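Local coordinates for protein glycosyl transferase family 8 (Streptococcus pneumoniae, PDB 5GVV) that transfers galactose from UDP-galactose to the terminal glucose of the already glycosylated serine-rich repeat protein PsrP, as a manganese-dependent glycosyltransferase, at residues 46-49 with 50-54; 114-117 with 118-122; 244-247 with 248-252; 253-256 with 257-260; 310-314 with 315-319. All blocks are in the same frame, centred on the assembly; numbering follows the deposited sequence.

Overall arrangement
All five contacts are local, each made along or at the start of one helix, and they follow one another in series along the chain. Interactions 1 to 4 belong to the half of the chain built on the mixed sheet, 3 and 4 resting on helix 17-30, whereas interaction 5 belongs to the parallel sheet toward the C-terminus, its centre about 40 Å from that of interaction 2. Interactions 1 and 4 lie 14 Å apart between centres and touch, Tyr54 and Ile51 of helix 45-57 packing on Trp255. Interaction 3 runs directly into interaction 4 as helix 244-251 gives way to helix 255-263. Interactions 1, 3 and 4 all reach the second subunit, and interaction 5 does so through Leu317 alone.

Interaction 1: residues 46-49 with 50-54; sequences EWFS and QIRIY
Gln50 meets the preceding turn through its backbone N, which donates a long, weak bond to Glu46 O. It belongs to the i to i+4 contacts along helix 45-57, the helix of a beta-alpha-beta unit whose parallel strands are 34-40 and 61-66 in the GT-A domain. One residue on, Ile51 N makes a firmer, nearly linear bond to Trp47 O (3.2 Å, 171°). CG1 of Ile51, anti to its own carbonyl carbon, lies over the face of the Trp47 six-membered ring in a CH-pi contact, 3.7 Å from Trp47 CE2. The indole is tied at its polar end, where NE1 is bonded to Glu21 of helix 17-30, and this helps to fix the rotation of the surface on which the isoleucine rests. Arg52 N binds Phe48 O at 2.9 Å. Its side chain starts out extended and then bends at chi3 (-62°), which carries the guanidinium back beside Phe48. The two planes differ by just 14°, yet NH2 approaches the ring obliquely, 4.0 Å from Phe48 CD1. Arg52 NE donates to Leu62 O and ties the helix to strand 61-66, while a water in the guanidinium plane accepts weakly from NH1 and joins weakly to Ser49 OG. Ile53 N gives a weak bond to Ser49 O, and Ile53 CG1 rests 3.4 Å from that same Ser49 O.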
# COMPACT_ATOMS: atom_id res chain seq x y z
N GLU A 46 -2.65 11.48 7.69
CA GLU A 46 -2.98 10.41 8.64
C GLU A 46 -1.87 9.38 8.74
O GLU A 46 -1.60 8.84 9.82
CB GLU A 46 -4.28 9.71 8.23
CG GLU A 46 -5.55 10.54 8.43
CD GLU A 46 -5.86 11.44 7.25
OE1 GLU A 46 -5.04 11.53 6.32
OE2 GLU A 46 -6.95 12.06 7.25
N TRP A 47 -1.24 9.09 7.61
CA TRP A 47 -0.12 8.15 7.59
C TRP A 47 1.03 8.71 8.42
O TRP A 47 1.58 8.02 9.27
CB TRP A 47 0.32 7.88 6.15
CG TRP A 47 1.43 6.85 6.04
CD1 TRP A 47 1.29 5.49 5.96
CD2 TRP A 47 2.84 7.10 6.01
NE1 TRP A 47 2.52 4.88 5.88
CE2 TRP A 47 3.49 5.86 5.92
CE3 TRP A 47 3.60 8.27 6.06
CZ2 TRP A 47 4.88 5.74 5.87
CZ3 TRP A 47 4.99 8.15 6.01
CH2 TRP A 47 5.61 6.90 5.91
N PHE A 48 1.37 9.98 8.18
CA PHE A 48 2.44 10.63 8.92
C PHE A 48 2.18 10.67 10.42
O PHE A 48 3.09 10.39 11.21
CB PHE A 48 2.64 12.06 8.41
CG PHE A 48 3.62 12.16 7.28
CD1 PHE A 48 4.98 12.18 7.52
CD2 PHE A 48 3.17 12.25 5.97
CE1 PHE A 48 5.89 12.28 6.48
CE2 PHE A 48 4.07 12.35 4.92
CZ PHE A 48 5.43 12.36 5.18
N SER A 49 0.96 11.01 10.83
CA SER A 49 0.62 11.08 12.25
C SER A 49 0.93 9.79 13.01
O SER A 49 1.57 9.83 14.07
CB SER A 49 -0.84 11.48 12.45
OG SER A 49 -1.05 12.81 12.05
N GLN A 50 0.50 8.65 12.47
CA GLN A 50 0.70 7.37 13.14
C GLN A 50 2.16 6.93 13.17
O GLN A 50 2.67 6.51 14.22
CB GLN A 50 -0.14 6.28 12.48
CG GLN A 50 -0.07 4.94 13.21
CD GLN A 50 -0.64 5.03 14.62
OE1 GLN A 50 -1.85 5.12 14.80
NE2 GLN A 50 0.24 5.01 15.62
N ILE A 51 2.82 7.01 12.02
CA ILE A 51 4.20 6.55 11.92
C ILE A 51 5.11 7.45 12.76
O ILE A 51 6.10 6.98 13.33
CB ILE A 51 4.67 6.53 10.45
CG1 ILE A 51 3.73 5.68 9.59
CG2 ILE A 51 6.10 6.00 10.35
CD1 ILE A 51 3.49 4.28 10.13
N ARG A 52 4.76 8.73 12.84
CA ARG A 52 5.54 9.68 13.64
C ARG A 52 5.56 9.27 15.11
O ARG A 52 6.59 9.38 15.77
CB ARG A 52 4.97 11.10 13.51
CG ARG A 52 5.66 12.13 14.40
CD ARG A 52 5.13 13.54 14.15
NE ARG A 52 5.41 13.97 12.78
CZ ARG A 52 4.47 14.30 11.90
NH1 ARG A 52 3.19 14.28 12.24
NH2 ARG A 52 4.82 14.67 10.68
N ILE A 53 4.43 8.78 15.60
CA ILE A 53 4.36 8.25 16.96
C ILE A 53 5.31 7.07 17.16
O ILE A 53 5.98 6.98 18.20
CB ILE A 53 2.93 7.78 17.31
CG1 ILE A 53 1.98 8.98 17.36
CG2 ILE A 53 2.90 7.03 18.63
CD1 ILE A 53 0.53 8.62 17.62
N TYR A 54 5.37 6.18 16.18
CA TYR A 54 6.29 5.04 16.25
C TYR A 54 7.72 5.52 16.38
O TYR A 54 8.48 5.04 17.23
CB TYR A 54 6.16 4.16 15.00
CG TYR A 54 4.81 3.51 14.83
CD1 TYR A 54 3.95 3.33 15.91
CD2 TYR A 54 4.38 3.08 13.58
CE1 TYR A 54 2.71 2.74 15.75
CE2 TYR A 54 3.14 2.50 13.40
CZ TYR A 54 2.31 2.33 14.49
OH TYR A 54 1.07 1.74 14.32
O HOH W 1 0.79 14.73 9.99

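Interaction 2: residues 114-117 with 118-122; sequences DLTD and LFELD
Leu115 O, on the N-cap residue of the single-turn helix 116-119, accepts a fairly straight bond from Phe119 N (2.9 Å, 163°) and a weak, bent one from Leu118 N, while Thr116 O takes Glu120 N at 2.9 Å. Side chains follow the same spacing. Leu115 CB sits off-centre over the Phe119 ring in a CH-pi contact, 3.8 Å from Phe119 CE2. With CG anti to its own carbonyl carbon, Phe119 is swung back toward the helix start, which also brings its CD2 to 3.4 Å from Leu115 O. Just ahead of the turn stands an Asx turn: Asp114 OD1 accepts from Thr116 N at 2.7 Å, the donor lying 38° out of the carboxylate plane. A side-chain partner thus serves an amide at the helix start. Thr116 CG2 and the extended Glu120 run side by side, CG2 being 3.5 Å from Glu120 OE2. Nearby, the carboxylates of Asp117 and Glu120 come no closer than 4.9 Å, from Asp117 OD1 to Glu120 OE1, and may repel mildly. Inward, Leu118 packs on Leu103 of strand 101-105 and Leu192 of strand 189-192, and Lys101 NZ bonds to both Phe119 O and Leu121 O.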
# COMPACT_ATOMS: atom_id res chain seq x y z
N ASP A 114 22.42 -2.99 12.03
CA ASP A 114 22.89 -1.73 12.62
C ASP A 114 23.76 -0.97 11.63
O ASP A 114 24.74 -1.51 11.13
CB ASP A 114 23.69 -2.05 13.88
CG ASP A 114 24.05 -0.82 14.70
OD1 ASP A 114 24.02 0.32 14.18
OD2 ASP A 114 24.38 -1.01 15.89
N LEU A 115 23.42 0.29 11.38
CA LEU A 115 24.19 1.13 10.45
C LEU A 115 25.13 2.11 11.15
O LEU A 115 25.57 3.09 10.54
CB LEU A 115 23.25 1.91 9.53
CG LEU A 115 22.31 1.12 8.62
CD1 LEU A 115 21.47 2.05 7.76
CD2 LEU A 115 23.09 0.14 7.75
N THR A 116 25.44 1.85 12.42
CA THR A 116 26.26 2.76 13.24
C THR A 116 27.54 3.24 12.53
O THR A 116 27.81 4.45 12.49
CB THR A 116 26.64 2.13 14.59
OG1 THR A 116 25.45 1.90 15.37
CG2 THR A 116 27.57 3.04 15.37
N ASP A 117 28.30 2.30 11.99
CA ASP A 117 29.55 2.60 11.29
C ASP A 117 29.33 3.54 10.10
O ASP A 117 30.20 4.35 9.77
CB ASP A 117 30.21 1.31 10.79
CG ASP A 117 30.64 0.39 11.91
OD1 ASP A 117 30.84 0.89 13.04
OD2 ASP A 117 30.78 -0.83 11.67
N LEU A 118 28.18 3.42 9.46
CA LEU A 118 27.83 4.28 8.33
C LEU A 118 27.43 5.67 8.80
O LEU A 118 27.83 6.68 8.20
CB LEU A 118 26.69 3.65 7.51
CG LEU A 118 26.09 4.51 6.40
CD1 LEU A 118 27.16 4.94 5.42
CD2 LEU A 118 24.97 3.77 5.67
N PHE A 119 26.64 5.73 9.87
CA PHE A 119 26.22 6.99 10.47
C PHE A 119 27.43 7.81 10.93
O PHE A 119 27.43 9.05 10.87
CB PHE A 119 25.32 6.72 11.68
CG PHE A 119 23.93 6.25 11.32
CD1 PHE A 119 23.20 6.88 10.32
CD2 PHE A 119 23.36 5.19 12.01
CE1 PHE A 119 21.91 6.44 10.00
CE2 PHE A 119 22.08 4.75 11.70
CZ PHE A 119 21.35 5.37 10.69
N GLU A 120 28.46 7.11 11.41
CA GLU A 120 29.60 7.76 12.05
C GLU A 120 30.78 7.99 11.12
O GLU A 120 31.85 8.42 11.56
CB GLU A 120 30.09 6.91 13.23
CG GLU A 120 29.16 6.88 14.43
CD GLU A 120 29.66 5.95 15.52
OE1 GLU A 120 30.65 5.23 15.27
OE2 GLU A 120 29.05 5.93 16.61
N LEU A 121 30.61 7.69 9.83
CA LEU A 121 31.69 7.89 8.87
C LEU A 121 32.06 9.36 8.79
O LEU A 121 31.18 10.22 8.77
CB LEU A 121 31.30 7.35 7.49
CG LEU A 121 32.35 7.53 6.40
CD1 LEU A 121 33.65 6.84 6.78
CD2 LEU A 121 31.86 7.00 5.07
N ASP A 122 33.36 9.65 8.77
CA ASP A 122 33.81 11.03 8.62
C ASP A 122 34.00 11.36 7.14
O ASP A 122 34.77 10.70 6.44
CB ASP A 122 35.12 11.26 9.39
CG ASP A 122 35.39 12.74 9.65
OD1 ASP A 122 34.76 13.60 9.00
OD2 ASP A 122 36.24 13.04 10.52

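Interaction 3: residues 244-247 with 248-252; sequences REVW and WEYSL
Trp247 and Trp248 show how sequence neighbours on a helix can form a T-shaped pair: Trp247 turns its edge to the face of Trp248, with six-membered ring centroids 4.9 Å apart and planes at 83°. The difference lies in the first torsion. Trp247 has CG anti to the backbone N (-173°), whereas Trp248 has it beside the backbone N, and the two indoles converge so that Trp247 CZ3 stands 3.6 Å above the centre of the Trp248 ring system. The Trp247 side chain lies about 10 Å from the bound manganese. A full turn on, Ser251 covers a face of Trp247, its CB only 3.4 Å from Trp247 CZ3, a CH-pi contact displaced toward the rim. Arg244 runs extended alongside Trp248 in the same direction. Its guanidinium is inclined 36° to the indole and has Trp248 NE1 over one face, 3.9 Å from Arg244 NH2. Neither polar end depends on the other: Trp248 NE1 bonds to Pro234 O, while the guanidinium bonds to Ser239 and Asn236 and its NE forms a salt bridge with Glu46 of the second subunit. The edge of Trp248 also meets the backbone, CD1 lying 3.4 Å from Arg244 O. Tyr250 repeats this in its own way, with CD2 3.3 Å from Val246 O near the ring plane, and its hydroxyl is bonded to His30. Along the backbone, Ser251 N donates to Trp247 O at 3.0 Å. Helix 244-251 packs on helix 17-30 through Thr22 and Ser26, and on strand 109-111 through Ile110, which Val246, Trp247 and Tyr250 all touch.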
# COMPACT_ATOMS: atom_id res chain seq x y z
N ARG A 244 14.32 -12.06 -3.03
CA ARG A 244 12.94 -11.60 -3.09
C ARG A 244 12.25 -11.77 -1.73
O ARG A 244 11.47 -10.91 -1.30
CB ARG A 244 12.18 -12.38 -4.16
CG ARG A 244 10.68 -12.14 -4.17
CD ARG A 244 9.98 -13.01 -5.20
NE ARG A 244 8.54 -12.79 -5.18
CZ ARG A 244 7.89 -11.97 -6.00
NH1 ARG A 244 8.55 -11.30 -6.94
NH2 ARG A 244 6.57 -11.83 -5.90
N GLU A 245 12.55 -12.88 -1.06
CA GLU A 245 11.92 -13.21 0.22
C GLU A 245 12.24 -12.21 1.34
O GLU A 245 11.46 -12.04 2.28
CB GLU A 245 12.32 -14.61 0.66
CG GLU A 245 13.81 -14.81 0.89
CD GLU A 245 14.59 -15.08 -0.40
OE1 GLU A 245 13.98 -15.09 -1.50
OE2 GLU A 245 15.81 -15.29 -0.31
N VAL A 246 13.40 -11.56 1.25
CA VAL A 246 13.80 -10.60 2.27
C VAL A 246 12.90 -9.37 2.27
O VAL A 246 12.52 -8.86 3.33
CB VAL A 246 15.27 -10.17 2.11
CG1 VAL A 246 15.66 -9.17 3.19
CG2 VAL A 246 16.19 -11.39 2.14
N TRP A 247 12.54 -8.89 1.07
CA TRP A 247 11.69 -7.71 0.97
C TRP A 247 10.33 -7.98 1.58
O TRP A 247 9.79 -7.15 2.31
CB TRP A 247 11.52 -7.24 -0.48
CG TRP A 247 10.78 -5.91 -0.58
CD1 TRP A 247 11.34 -4.65 -0.59
CD2 TRP A 247 9.36 -5.71 -0.65
NE1 TRP A 247 10.35 -3.70 -0.67
CE2 TRP A 247 9.13 -4.32 -0.71
CE3 TRP A 247 8.25 -6.58 -0.68
CZ2 TRP A 247 7.84 -3.77 -0.80
CZ3 TRP A 247 6.98 -6.04 -0.77
CH2 TRP A 247 6.78 -4.65 -0.82
N TRP A 248 9.77 -9.14 1.26
CA TRP A 248 8.45 -9.50 1.76
C TRP A 248 8.43 -9.67 3.28
O TRP A 248 7.45 -9.31 3.94
CB TRP A 248 7.92 -10.74 1.04
CG TRP A 248 7.45 -10.37 -0.33
CD1 TRP A 248 8.12 -10.53 -1.51
CD2 TRP A 248 6.21 -9.72 -0.65
NE1 TRP A 248 7.37 -10.04 -2.54
CE2 TRP A 248 6.19 -9.54 -2.05
CE3 TRP A 248 5.12 -9.29 0.10
CZ2 TRP A 248 5.12 -8.93 -2.70
CZ3 TRP A 248 4.05 -8.69 -0.55
CH2 TRP A 248 4.06 -8.52 -1.94
N GLU A 249 9.52 -10.20 3.82
CA GLU A 249 9.66 -10.38 5.26
C GLU A 249 9.47 -9.06 6.01
O GLU A 249 8.84 -9.02 7.07
CB GLU A 249 11.04 -10.96 5.57
CG GLU A 249 11.30 -11.21 7.04
CD GLU A 249 12.64 -11.88 7.27
OE1 GLU A 249 12.78 -12.60 8.28
OE2 GLU A 249 13.55 -11.71 6.42
N TYR A 250 10.00 -7.97 5.46
CA TYR A 250 9.81 -6.67 6.09
C TYR A 250 8.49 -6.00 5.72
O TYR A 250 7.90 -5.30 6.55
CB TYR A 250 11.01 -5.76 5.81
CG TYR A 250 12.24 -6.18 6.57
CD1 TYR A 250 12.43 -5.79 7.89
CD2 TYR A 250 13.21 -6.97 5.97
CE1 TYR A 250 13.56 -6.18 8.59
CE2 TYR A 250 14.34 -7.36 6.66
CZ TYR A 250 14.51 -6.96 7.97
OH TYR A 250 15.63 -7.35 8.67
N SER A 251 8.02 -6.21 4.50
CA SER A 251 6.74 -5.64 4.08
C SER A 251 5.59 -6.15 4.95
O SER A 251 4.67 -5.39 5.30
CB SER A 251 6.46 -5.96 2.61
OG SER A 251 5.18 -5.49 2.22
N LEU A 252 5.64 -7.44 5.29
CA LEU A 252 4.57 -8.08 6.05
C LEU A 252 4.77 -8.02 7.56
O LEU A 252 3.99 -8.59 8.33
CB LEU A 252 4.42 -9.53 5.59
CG LEU A 252 4.13 -9.65 4.10
CD1 LEU A 252 4.29 -11.08 3.64
CD2 LEU A 252 2.74 -9.14 3.78

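Interaction 4: residues 253-256 with 257-260; sequences MDWS and VILN
Ile258 lies between two partners at the start of helix 255-263: Met253, present as selenomethionine, and Trp255. Its CG1 is 3.8 Å from Met253 SE, the side chains crossing at about a right angle. Because Met253 directly precedes the N-cap residue, Asp254, and Ile258 is the fourth residue of the helix, this pair is a hydrophobic staple, the apolar link that often marks a helix N-terminus. The methionine chain leaves with CG anti to the backbone N (-175°) and bends only at chi3, so its flank also reaches Val257, CG being 4.0 Å from Val257 CB. Farther along the same branch, Ile258 CD1 rests against the indole, 3.8 Å from Trp255 CE3. That indole is anchored by NE1 to Glu21 and wedges between helices 17-30 and 45-57. Leu259 continues the apolar side toward Glu57 and Met58. Outside this layer come the first backbone bonds: Leu259 N to Trp255 O, nearly straight at 2.9 Å and 168°, and Asn260 N to Ser256 O at 2.8 Å. Val257 N gives a weak, bent one to Asp254 O. At the polar edge lies a dimer contact. The Asp254 side chain makes no capping bond in its own helix; its carboxylate turns to the helix start of the second subunit, where OD2 accepts from Ser256 N of that subunit, and the second copy returns the bond. At the meeting point, Ser256 holds OG between its backbone N and carbonyl carbon (chi1 60°), and this OG is hydrogen-bonded to OG of Ser256 of the second subunit.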
# COMPACT_ATOMS: atom_id res chain seq x y z
N MSE A 253 5.82 -7.31 7.99
CA MSE A 253 6.11 -7.16 9.41
C MSE A 253 5.24 -6.05 9.99
O MSE A 253 5.19 -4.94 9.46
CB MSE A 253 7.60 -6.84 9.59
CG MSE A 253 8.07 -6.77 11.03
SE MSE A 253 10.00 -6.53 11.14
CE MSE A 253 10.54 -8.34 10.68
N ASP A 254 4.51 -6.37 11.06
CA ASP A 254 3.72 -5.36 11.77
C ASP A 254 4.67 -4.37 12.45
O ASP A 254 5.77 -4.75 12.84
CB ASP A 254 2.83 -6.00 12.83
CG ASP A 254 1.58 -6.65 12.25
OD1 ASP A 254 1.07 -6.17 11.22
OD2 ASP A 254 1.10 -7.63 12.85
N TRP A 255 4.24 -3.13 12.60
CA TRP A 255 5.04 -2.15 13.33
C TRP A 255 5.15 -2.56 14.80
O TRP A 255 6.13 -2.24 15.47
CB TRP A 255 4.40 -0.77 13.22
CG TRP A 255 4.83 -0.00 12.00
CD1 TRP A 255 4.12 0.20 10.85
CD2 TRP A 255 6.09 0.66 11.82
NE1 TRP A 255 4.87 0.95 9.96
CE2 TRP A 255 6.08 1.25 10.54
CE3 TRP A 255 7.22 0.82 12.63
CZ2 TRP A 255 7.16 1.98 10.04
CZ3 TRP A 255 8.30 1.55 12.14
CH2 TRP A 255 8.26 2.12 10.85
N SER A 256 4.13 -3.27 15.28
CA SER A 256 4.10 -3.76 16.65
C SER A 256 5.28 -4.69 16.95
O SER A 256 5.85 -4.64 18.05
CB SER A 256 2.78 -4.46 16.93
OG SER A 256 2.60 -5.56 16.06
N VAL A 257 5.65 -5.53 15.98
CA VAL A 257 6.83 -6.38 16.12
C VAL A 257 8.08 -5.53 16.33
O VAL A 257 8.92 -5.83 17.19
CB VAL A 257 7.05 -7.28 14.88
CG1 VAL A 257 8.41 -7.97 14.95
CG2 VAL A 257 5.94 -8.30 14.76
N ILE A 258 8.20 -4.48 15.52
CA ILE A 258 9.37 -3.61 15.58
C ILE A 258 9.45 -2.88 16.91
O ILE A 258 10.51 -2.83 17.55
CB ILE A 258 9.36 -2.59 14.42
CG1 ILE A 258 9.36 -3.33 13.07
CG2 ILE A 258 10.53 -1.61 14.52
CD1 ILE A 258 9.11 -2.44 11.87
N LEU A 259 8.32 -2.31 17.34
CA LEU A 259 8.25 -1.59 18.61
C LEU A 259 8.49 -2.52 19.80
O LEU A 259 9.18 -2.16 20.75
CB LEU A 259 6.90 -0.88 18.74
CG LEU A 259 6.67 0.25 17.74
CD1 LEU A 259 5.20 0.64 17.71
CD2 LEU A 259 7.53 1.45 18.08
N ASN A 260 7.94 -3.73 19.73
CA ASN A 260 8.11 -4.71 20.81
C ASN A 260 9.57 -5.14 21.05
O ASN A 260 9.97 -5.38 22.20
CB ASN A 260 7.25 -5.95 20.56
CG ASN A 260 7.53 -7.06 21.55
OD1 ASN A 260 8.39 -7.91 21.32
ND2 ASN A 260 6.82 -7.05 22.67

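Interaction 5: residues 310-314 with 315-319; sequences TNMAN and ELLAL
Ala313 presents a flat carbonyl group that Leu316 and Leu317 use in two ways. Leu317 N approaches in the carbonyl plane and makes a fairly straight bond to Ala313 O (3.1 Å, 164°). Leu316 N comes instead from above that plane, 52° out of it, and bonds to the same Ala313 O at 3.0 Å. Two donors thus share one oxygen at the N-cap of helix 314-317. A second flat group is the Glu315 carboxylate. A bend at chi2 (80°) folds it back along the chain and sets OE1 3.5 Å from Ala313 CB, a van der Waals approach at the surface. Ala318 N then donates to Asn314 O at 2.8 Å, carrying the helix forward. The apolar contacts begin one residue before the cap, at Met312, present as selenomethionine. Its CB lies 4.0 Å from Leu317 CD2, while the Met312 and Leu316 side chains cross at about a right angle, Met312 CG 4.2 Å from Leu316 CD1. Val327 of strand 325-328 touches both Met312 and Leu317, and Leu317 also packs on Phe238 of the second subunit. The pairing of Met312, just before the N-cap, with Leu317, fourth in the helix, is a hydrophobic staple, placed here in the connection between neighbouring parallel strands 302-307 and 325-328 of a Rossmann-like sheet.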
# COMPACT_ATOMS: atom_id res chain seq x y z
N THR A 310 -13.74 25.26 -4.15
CA THR A 310 -13.05 25.21 -5.43
C THR A 310 -11.63 24.69 -5.25
O THR A 310 -11.24 24.33 -4.13
CB THR A 310 -13.00 26.62 -6.07
OG1 THR A 310 -12.25 26.58 -7.29
CG2 THR A 310 -12.36 27.60 -5.12
N ASN A 311 -10.86 24.64 -6.34
CA ASN A 311 -9.45 24.26 -6.26
C ASN A 311 -8.68 25.22 -5.36
O ASN A 311 -9.01 26.40 -5.28
CB ASN A 311 -8.81 24.25 -7.65
CG ASN A 311 -9.23 23.06 -8.48
OD1 ASN A 311 -9.31 21.94 -7.98
ND2 ASN A 311 -9.49 23.29 -9.76
N MSE A 312 -7.64 24.72 -4.70
CA MSE A 312 -6.86 25.57 -3.79
C MSE A 312 -5.46 25.82 -4.32
O MSE A 312 -4.88 24.99 -5.01
CB MSE A 312 -6.78 24.94 -2.40
CG MSE A 312 -8.06 25.02 -1.56
SE MSE A 312 -7.74 24.07 0.10
CE MSE A 312 -9.31 24.59 1.12
N ALA A 313 -4.92 26.99 -3.98
CA ALA A 313 -3.56 27.35 -4.37
C ALA A 313 -2.53 26.57 -3.56
O ALA A 313 -2.85 26.03 -2.50
CB ALA A 313 -3.35 28.84 -4.19
N ASN A 314 -1.30 26.52 -4.06
CA ASN A 314 -0.23 25.80 -3.39
C ASN A 314 -0.00 26.27 -1.96
O ASN A 314 0.36 25.47 -1.09
CB ASN A 314 1.08 25.91 -4.18
CG ASN A 314 1.08 25.05 -5.44
OD1 ASN A 314 0.25 24.15 -5.59
ND2 ASN A 314 2.01 25.33 -6.34
N GLU A 315 -0.21 27.56 -1.72
CA GLU A 315 -0.05 28.14 -0.38
C GLU A 315 -0.92 27.42 0.65
O GLU A 315 -0.50 27.22 1.79
CB GLU A 315 -0.39 29.63 -0.39
CG GLU A 315 0.70 30.53 -0.98
CD GLU A 315 0.69 30.55 -2.50
OE1 GLU A 315 -0.25 30.00 -3.10
OE2 GLU A 315 1.63 31.14 -3.08
N LEU A 316 -2.13 27.03 0.24
CA LEU A 316 -3.05 26.33 1.13
C LEU A 316 -2.81 24.82 1.13
O LEU A 316 -2.91 24.17 2.17
CB LEU A 316 -4.51 26.63 0.75
CG LEU A 316 -4.98 28.07 0.92
CD1 LEU A 316 -6.46 28.19 0.61
CD2 LEU A 316 -4.71 28.57 2.32
N LEU A 317 -2.48 24.26 -0.03
CA LEU A 317 -2.22 22.83 -0.12
C LEU A 317 -0.98 22.47 0.68
O LEU A 317 -0.91 21.40 1.29
CB LEU A 317 -2.07 22.37 -1.57
CG LEU A 317 -3.32 22.50 -2.45
CD1 LEU A 317 -3.06 21.99 -3.86
CD2 LEU A 317 -4.49 21.77 -1.83
N ALA A 318 0.00 23.37 0.71
CA ALA A 318 1.24 23.13 1.45
C ALA A 318 1.00 23.06 2.96
O ALA A 318 1.89 22.64 3.70
CB ALA A 318 2.27 24.21 1.12
N LEU A 319 -0.18 23.48 3.41
CA LEU A 319 -0.52 23.41 4.83
C LEU A 319 -0.60 21.96 5.33
O LEU A 319 -0.67 21.74 6.54
CB LEU A 319 -1.83 24.15 5.11
CG LEU A 319 -1.87 25.66 4.86
CD1 LEU A 319 -3.27 26.21 5.09
CD2 LEU A 319 -0.86 26.38 5.75